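Local coordinates for protein acyl-coenzyme A oxidase 3 (Yarrowia lipolytica, PDB 5YS9) that oxidises acyl-CoA substrates of various chain lengths to trans-2-enoyl-CoA with FAD as cofactor, passing electrons to oxygen to form hydrogen peroxide in peroxisomal beta-oxidation, at residues A[59-71]-A[636-648]. Numbering follows the deposited sequence.
Sequences MTELERDPVLNVS and AFGLSDWFINAPI
W642 and F643, neighbours in the short helix 641-644, wedge against the end of helix 49-63 and the loop after it, joining the N-terminal and C-terminal helical regions of the acyl-CoA oxidase fold, an example of how adjacent aromatic residues can fill a junction by taking aliphatic groups on their faces. The tight part is a layered pile. E63 CA makes a CH-pi contact 3.5 Å from the centroid of the W642 six-membered ring, E63 CB lies 3.4 Å from W642 CD2, and V70 CG2 meets the opposite face near the rim. Chi1 of W642 (-172°), which turns CG away from the residue's own N, carries the indole across to this helix end. W642 CE3 in turn stands over the centre of the F643 ring, whose other face takes M59: CE by a CH-pi contact 4.0 Å from the centroid, SD by a Met-aromatic one at 4.9 Å. Were W642 replaced by an alanine, a gap would probably open between E63 and V70, and F643 would lose the indole over one face. Toward the partly exposed side the same indole and E63 turn to sparser polar links. W642 NE1 makes a weak, bent bond to N69 OD1 (3.5 Å, 139°). S640, just before helix 641-644, donates from OG to E63 OE2 at 3.0 Å, from 44° out of the carboxylate plane.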
ATOM      1  N   MET A  59     -10.750 -16.031  21.876  1.00 40.35           N
ATOM      2  CA  MET A  59     -10.896 -16.230  20.447  1.00 40.15           C
ATOM      3  C   MET A  59     -12.114 -17.069  20.126  1.00 40.14           C
ATOM      4  O   MET A  59     -12.862 -16.764  19.226  1.00 37.41           O
ATOM      5  CB  MET A  59      -9.647 -16.891  19.873  1.00 39.13           C
ATOM      6  CG  MET A  59      -8.577 -15.917  19.423  1.00 41.46           C
ATOM      7  SD  MET A  59      -6.970 -16.662  19.154  1.00 43.55           S
ATOM      8  CE  MET A  59      -6.783 -16.355  17.418  1.00 49.90           C
ATOM      9  N   THR A  60     -12.304 -18.130  20.889  1.00 42.05           N
ATOM     10  CA  THR A  60     -13.465 -18.990  20.731  1.00 40.55           C
ATOM     11  C   THR A  60     -14.791 -18.305  21.072  1.00 35.59           C
ATOM     12  O   THR A  60     -15.793 -18.579  20.462  1.00 40.64           O
ATOM     13  CB  THR A  60     -13.284 -20.435  21.277  1.00 39.07           C
ATOM     14  OG1 THR A  60     -14.381 -20.795  22.107  1.00 48.60           O
ATOM     15  CG2 THR A  60     -12.033 -20.588  22.039  1.00 34.02           C
ATOM     16  N   GLU A  61     -14.776 -17.413  22.048  1.00 35.49           N
ATOM     17  CA  GLU A  61     -15.946 -16.620  22.387  1.00 36.18           C
ATOM     18  C   GLU A  61     -16.366 -15.688  21.267  1.00 36.75           C
ATOM     19  O   GLU A  61     -17.535 -15.475  21.034  1.00 39.00           O
ATOM     20  CB  GLU A  61     -15.703 -15.818  23.654  1.00 39.27           C
ATOM     21  CG  GLU A  61     -16.060 -16.552  24.923  1.00 42.25           C
ATOM     22  CD  GLU A  61     -15.385 -15.989  26.145  1.00 41.25           C
ATOM     23  OE1 GLU A  61     -14.842 -14.886  26.073  1.00 38.76           O
ATOM     24  OE2 GLU A  61     -15.406 -16.652  27.182  1.00 46.36           O
ATOM     25  N   LEU A  62     -15.392 -15.101  20.604  1.00 36.76           N
ATOM     26  CA  LEU A  62     -15.653 -14.221  19.486  1.00 35.10           C
ATOM     27  C   LEU A  62     -16.165 -14.914  18.241  1.00 37.87           C
ATOM     28  O   LEU A  62     -17.139 -14.509  17.639  1.00 34.87           O
ATOM     29  CB  LEU A  62     -14.370 -13.475  19.124  1.00 34.25           C
ATOM     30  CG  LEU A  62     -13.819 -12.448  20.104  1.00 32.16           C
ATOM     31  CD1 LEU A  62     -12.347 -12.203  19.865  1.00 32.86           C
ATOM     32  CD2 LEU A  62     -14.580 -11.154  19.999  1.00 32.64           C
ATOM     33  N   GLU A  63     -15.493 -15.984  17.875  1.00 40.86           N
ATOM     34  CA  GLU A  63     -15.781 -16.689  16.644  1.00 41.60           C
ATOM     35  C   GLU A  63     -17.129 -17.379  16.634  1.00 39.14           C
ATOM     36  O   GLU A  63     -17.773 -17.492  15.616  1.00 40.02           O
ATOM     37  CB  GLU A  63     -14.631 -17.596  16.258  1.00 44.38           C
ATOM     38  CG  GLU A  63     -14.676 -18.974  16.839  1.00 51.77           C
ATOM     39  CD  GLU A  63     -13.449 -19.752  16.479  1.00 52.64           C
ATOM     40  OE1 GLU A  63     -13.579 -20.733  15.736  1.00 58.19           O
ATOM     41  OE2 GLU A  63     -12.358 -19.379  16.917  1.00 65.51           O
ATOM     42  N   ARG A  64     -17.503 -17.884  17.793  1.00 36.30           N
ATOM     43  CA  ARG A  64     -18.755 -18.565  17.989  1.00 33.25           C
ATOM     44  C   ARG A  64     -19.953 -17.640  17.960  1.00 32.64           C
ATOM     45  O   ARG A  64     -21.061 -18.084  17.758  1.00 33.40           O
ATOM     46  CB  ARG A  64     -18.718 -19.376  19.272  1.00 32.88           C
ATOM     47  CG  ARG A  64     -17.957 -20.678  19.147  1.00 33.30           C
ATOM     48  CD  ARG A  64     -18.037 -21.462  20.430  1.00 31.83           C
ATOM     49  NE  ARG A  64     -17.458 -22.786  20.326  1.00 31.23           N
ATOM     50  CZ  ARG A  64     -17.418 -23.649  21.324  1.00 28.75           C
ATOM     51  NH1 ARG A  64     -17.922 -23.317  22.486  1.00 30.17           N
ATOM     52  NH2 ARG A  64     -16.873 -24.835  21.159  1.00 29.19           N
ATOM     53  N   ASP A  65     -19.731 -16.355  18.195  1.00 33.92           N
ATOM     54  CA  ASP A  65     -20.830 -15.420  18.298  1.00 35.43           C
ATOM     55  C   ASP A  65     -21.474 -15.154  16.945  1.00 35.17           C
ATOM     56  O   ASP A  65     -20.846 -14.662  16.028  1.00 37.22           O
ATOM     57  CB  ASP A  65     -20.311 -14.125  18.883  1.00 37.89           C
ATOM     58  CG  ASP A  65     -21.381 -13.302  19.508  1.00 40.81           C
ATOM     59  OD1 ASP A  65     -22.484 -13.254  18.966  1.00 47.80           O
ATOM     60  OD2 ASP A  65     -21.121 -12.697  20.547  1.00 41.98           O
ATOM     61  N   PRO A  66     -22.745 -15.494  16.807  1.00 38.20           N
ATOM     62  CA  PRO A  66     -23.412 -15.407  15.512  1.00 36.31           C
ATOM     63  C   PRO A  66     -23.507 -13.993  14.958  1.00 35.00           C
ATOM     64  O   PRO A  66     -23.343 -13.807  13.772  1.00 39.01           O
ATOM     65  CB  PRO A  66     -24.800 -15.973  15.801  1.00 38.44           C
ATOM     66  CG  PRO A  66     -24.610 -16.820  16.990  1.00 41.08           C
ATOM     67  CD  PRO A  66     -23.639 -16.061  17.820  1.00 39.34           C
ATOM     68  N   VAL A  67     -23.779 -13.015  15.800  1.00 35.67           N
ATOM     69  CA  VAL A  67     -23.855 -11.642  15.355  1.00 35.90           C
ATOM     70  C   VAL A  67     -22.502 -11.113  14.869  1.00 33.57           C
ATOM     71  O   VAL A  67     -22.440 -10.333  13.949  1.00 34.60           O
ATOM     72  CB  VAL A  67     -24.612 -10.740  16.354  1.00 40.15           C
ATOM     73  CG1 VAL A  67     -24.478 -11.252  17.762  1.00 38.45           C
ATOM     74  CG2 VAL A  67     -24.224  -9.285  16.228  1.00 39.39           C
ATOM     75  N   LEU A  68     -21.431 -11.541  15.506  1.00 34.52           N
ATOM     76  CA  LEU A  68     -20.070 -11.189  15.105  1.00 32.92           C
ATOM     77  C   LEU A  68     -19.535 -11.712  13.767  1.00 32.92           C
ATOM     78  O   LEU A  68     -18.597 -11.162  13.245  1.00 39.37           O
ATOM     79  CB  LEU A  68     -19.079 -11.504  16.215  1.00 34.52           C
ATOM     80  CG  LEU A  68     -19.362 -10.829  17.548  1.00 33.76           C
ATOM     81  CD1 LEU A  68     -18.197 -11.010  18.494  1.00 34.94           C
ATOM     82  CD2 LEU A  68     -19.701  -9.370  17.371  1.00 32.55           C
ATOM     83  N   ASN A  69     -20.178 -12.701  13.188  1.00 37.63           N
ATOM     84  CA  ASN A  69     -19.594 -13.433  12.090  1.00 35.52           C
ATOM     85  C   ASN A  69     -19.155 -12.519  10.948  1.00 38.30           C
ATOM     86  O   ASN A  69     -19.912 -11.712  10.455  1.00 39.08           O
ATOM     87  CB  ASN A  69     -20.655 -14.416  11.621  1.00 35.61           C
ATOM     88  CG  ASN A  69     -20.226 -15.244  10.455  1.00 37.77           C
ATOM     89  OD1 ASN A  69     -19.429 -16.140  10.586  1.00 44.69           O
ATOM     90  ND2 ASN A  69     -20.790 -14.966   9.308  1.00 44.96           N
ATOM     91  N   VAL A  70     -17.917 -12.690  10.514  1.00 43.08           N
ATOM     92  CA  VAL A  70     -17.309 -11.819   9.537  1.00 38.21           C
ATOM     93  C   VAL A  70     -17.366 -12.415   8.155  1.00 35.78           C
ATOM     94  O   VAL A  70     -17.095 -11.724   7.188  1.00 34.15           O
ATOM     95  CB  VAL A  70     -15.866 -11.438   9.930  1.00 36.93           C
ATOM     96  CG1 VAL A  70     -15.910 -10.561  11.170  1.00 36.21           C
ATOM     97  CG2 VAL A  70     -14.988 -12.668  10.144  1.00 38.02           C
ATOM     98  N   SER A  71     -17.783 -13.666   8.047  1.00 40.20           N
ATOM     99  CA  SER A  71     -17.739 -14.382   6.754  1.00 40.67           C
ATOM    100  C   SER A  71     -18.268 -13.576   5.506  1.00 37.33           C
ATOM    101  O   SER A  71     -17.694 -13.662   4.430  1.00 43.33           O
ATOM    102  CB  SER A  71     -18.449 -15.708   6.884  1.00 38.72           C
ATOM    103  OG  SER A  71     -18.944 -16.070   5.608  1.00 52.80           O
ATOM    104  N   ALA A 636       1.744 -22.045  14.860  1.00 33.29           N
ATOM    105  CA  ALA A 636       1.951 -21.516  16.226  1.00 35.09           C
ATOM    106  C   ALA A 636       1.079 -20.310  16.634  1.00 38.95           C
ATOM    107  O   ALA A 636       0.796 -20.132  17.859  1.00 38.22           O
ATOM    108  CB  ALA A 636       3.409 -21.200  16.478  1.00 33.39           C
ATOM    109  N   PHE A 637       0.630 -19.514  15.645  1.00 37.01           N
ATOM    110  CA  PHE A 637      -0.288 -18.389  15.928  1.00 33.98           C
ATOM    111  C   PHE A 637      -1.664 -18.850  16.424  1.00 35.98           C
ATOM    112  O   PHE A 637      -2.360 -18.092  17.062  1.00 43.83           O
ATOM    113  CB  PHE A 637      -0.504 -17.534  14.716  1.00 32.82           C
ATOM    114  CG  PHE A 637       0.747 -16.956  14.118  1.00 33.87           C
ATOM    115  CD1 PHE A 637       1.601 -16.145  14.867  1.00 36.20           C
ATOM    116  CD2 PHE A 637       1.020 -17.132  12.760  1.00 33.33           C
ATOM    117  CE1 PHE A 637       2.741 -15.575  14.265  1.00 39.43           C
ATOM    118  CE2 PHE A 637       2.141 -16.552  12.152  1.00 34.77           C
ATOM    119  CZ  PHE A 637       3.012 -15.787  12.906  1.00 34.98           C
ATOM    120  N   GLY A 638      -2.068 -20.080  16.109  1.00 35.77           N
ATOM    121  CA  GLY A 638      -3.330 -20.646  16.596  1.00 34.79           C
ATOM    122  C   GLY A 638      -4.594 -19.979  16.075  1.00 34.05           C
ATOM    123  O   GLY A 638      -5.567 -19.833  16.794  1.00 35.50           O
ATOM    124  N   LEU A 639      -4.575 -19.577  14.822  1.00 32.75           N
ATOM    125  CA  LEU A 639      -5.707 -18.906  14.212  1.00 34.15           C
ATOM    126  C   LEU A 639      -6.627 -19.948  13.607  1.00 32.30           C
ATOM    127  O   LEU A 639      -6.187 -20.747  12.820  1.00 32.94           O
ATOM    128  CB  LEU A 639      -5.221 -17.954  13.116  1.00 37.84           C
ATOM    129  CG  LEU A 639      -4.317 -16.783  13.572  1.00 39.10           C
ATOM    130  CD1 LEU A 639      -3.767 -16.029  12.392  1.00 36.47           C
ATOM    131  CD2 LEU A 639      -5.068 -15.849  14.527  1.00 37.65           C
ATOM    132  N   SER A 640      -7.904 -19.924  13.971  1.00 30.17           N
ATOM    133  CA  SER A 640      -8.897 -20.743  13.310  1.00 30.15           C
ATOM    134  C   SER A 640      -9.245 -20.112  11.957  1.00 32.16           C
ATOM    135  O   SER A 640      -8.886 -18.953  11.657  1.00 29.70           O
ATOM    136  CB  SER A 640     -10.164 -20.878  14.163  1.00 27.99           C
ATOM    137  OG  SER A 640     -10.792 -19.611  14.322  1.00 28.91           O
ATOM    138  N   ASP A 641      -9.961 -20.889  11.148  1.00 30.44           N
ATOM    139  CA  ASP A 641     -10.293 -20.451   9.846  1.00 29.55           C
ATOM    140  C   ASP A 641     -11.175 -19.177   9.932  1.00 31.46           C
ATOM    141  O   ASP A 641     -11.162 -18.333   9.042  1.00 31.55           O
ATOM    142  CB  ASP A 641     -11.011 -21.556   9.100  1.00 30.44           C
ATOM    143  CG  ASP A 641     -10.093 -22.673   8.632  1.00 30.34           C
ATOM    144  OD1 ASP A 641      -8.865 -22.503   8.652  1.00 26.92           O
ATOM    145  OD2 ASP A 641     -10.641 -23.723   8.184  1.00 32.15           O
ATOM    146  N   TRP A 642     -11.922 -19.027  11.014  1.00 31.56           N
ATOM    147  CA  TRP A 642     -12.755 -17.851  11.182  1.00 30.76           C
ATOM    148  C   TRP A 642     -11.906 -16.580  11.252  1.00 33.80           C
ATOM    149  O   TRP A 642     -12.307 -15.574  10.648  1.00 31.17           O
ATOM    150  CB  TRP A 642     -13.613 -18.021  12.407  1.00 31.03           C
ATOM    151  CG  TRP A 642     -14.699 -16.982  12.647  1.00 35.34           C
ATOM    152  CD1 TRP A 642     -16.002 -17.049  12.240  1.00 29.23           C
ATOM    153  CD2 TRP A 642     -14.569 -15.747  13.398  1.00 31.12           C
ATOM    154  NE1 TRP A 642     -16.664 -15.955  12.676  1.00 31.67           N
ATOM    155  CE2 TRP A 642     -15.821 -15.141  13.395  1.00 30.54           C
ATOM    156  CE3 TRP A 642     -13.507 -15.110  14.050  1.00 32.68           C
ATOM    157  CZ2 TRP A 642     -16.064 -13.909  14.016  1.00 29.86           C
ATOM    158  CZ3 TRP A 642     -13.745 -13.874  14.703  1.00 31.84           C
ATOM    159  CH2 TRP A 642     -15.021 -13.304  14.684  1.00 33.34           C
ATOM    160  N   PHE A 643     -10.738 -16.638  11.940  1.00 34.94           N
ATOM    161  CA  PHE A 643      -9.798 -15.468  12.073  1.00 32.52           C
ATOM    162  C   PHE A 643      -8.982 -15.212  10.819  1.00 32.70           C
ATOM    163  O   PHE A 643      -8.606 -14.054  10.517  1.00 27.12           O
ATOM    164  CB  PHE A 643      -8.836 -15.587  13.284  1.00 32.51           C
ATOM    165  CG  PHE A 643      -9.484 -15.279  14.589  1.00 30.58           C
ATOM    166  CD1 PHE A 643      -9.561 -13.988  15.043  1.00 34.12           C
ATOM    167  CD2 PHE A 643     -10.092 -16.271  15.325  1.00 30.87           C
ATOM    168  CE1 PHE A 643     -10.218 -13.687  16.246  1.00 34.24           C
ATOM    169  CE2 PHE A 643     -10.732 -15.992  16.525  1.00 30.11           C
ATOM    170  CZ  PHE A 643     -10.794 -14.700  16.985  1.00 32.02           C
ATOM    171  N   ILE A 644      -8.683 -16.291  10.118  1.00 33.82           N
ATOM    172  CA  ILE A 644      -8.009 -16.232   8.850  1.00 32.56           C
ATOM    173  C   ILE A 644      -8.873 -15.533   7.824  1.00 33.28           C
ATOM    174  O   ILE A 644      -8.397 -14.710   7.076  1.00 33.27           O
ATOM    175  CB  ILE A 644      -7.670 -17.658   8.375  1.00 35.51           C
ATOM    176  CG1 ILE A 644      -6.613 -18.271   9.287  1.00 33.85           C
ATOM    177  CG2 ILE A 644      -7.219 -17.678   6.927  1.00 36.71           C
ATOM    178  CD1 ILE A 644      -5.225 -17.764   9.034  1.00 34.47           C
ATOM    179  N   ASN A 645     -10.143 -15.908   7.784  1.00 32.75           N
ATOM    180  CA  ASN A 645     -11.151 -15.255   6.971  1.00 33.00           C
ATOM    181  C   ASN A 645     -10.728 -15.103   5.523  1.00 31.28           C
ATOM    182  O   ASN A 645     -10.973 -14.081   4.911  1.00 30.90           O
ATOM    183  CB  ASN A 645     -11.588 -13.925   7.571  1.00 33.85           C
ATOM    184  CG  ASN A 645     -12.991 -13.527   7.156  1.00 31.57           C
ATOM    185  OD1 ASN A 645     -13.377 -12.395   7.308  1.00 37.27           O
ATOM    186  ND2 ASN A 645     -13.748 -14.460   6.637  1.00 27.48           N
ATOM    187  N   ALA A 646     -10.053 -16.112   5.004  1.00 31.55           N
ATOM    188  CA  ALA A 646      -9.677 -16.161   3.610  1.00 28.99           C
ATOM    189  C   ALA A 646      -9.615 -17.614   3.187  1.00 28.88           C
ATOM    190  O   ALA A 646      -8.977 -18.404   3.852  1.00 34.11           O
ATOM    191  CB  ALA A 646      -8.347 -15.478   3.409  1.00 27.97           C
ATOM    192  N   PRO A 647     -10.216 -17.974   2.069  1.00 27.23           N
ATOM    193  CA  PRO A 647     -10.260 -19.372   1.642  1.00 27.74           C
ATOM    194  C   PRO A 647      -8.907 -19.999   1.355  1.00 29.73           C
ATOM    195  O   PRO A 647      -8.698 -21.147   1.668  1.00 35.85           O
ATOM    196  CB  PRO A 647     -11.076 -19.327   0.358  1.00 28.65           C
ATOM    197  CG  PRO A 647     -11.427 -17.919   0.121  1.00 28.05           C
ATOM    198  CD  PRO A 647     -11.212 -17.162   1.377  1.00 29.12           C
ATOM    199  N   ILE A 648      -8.016 -19.254   0.738  1.00 30.66           N
ATOM    200  CA  ILE A 648      -6.698 -19.751   0.392  1.00 29.85           C
ATOM    201  C   ILE A 648      -5.805 -19.964   1.616  1.00 29.37           C
ATOM    202  O   ILE A 648      -4.810 -20.649   1.546  1.00 30.02           O
ATOM    203  CB  ILE A 648      -6.030 -18.889  -0.701  1.00 30.74           C
ATOM    204  CG1 ILE A 648      -5.766 -17.476  -0.209  1.00 28.77           C
ATOM    205  CG2 ILE A 648      -6.895 -18.858  -1.948  1.00 29.53           C
ATOM    206  CD1 ILE A 648      -4.983 -16.638  -1.180  1.00 29.29           C
TER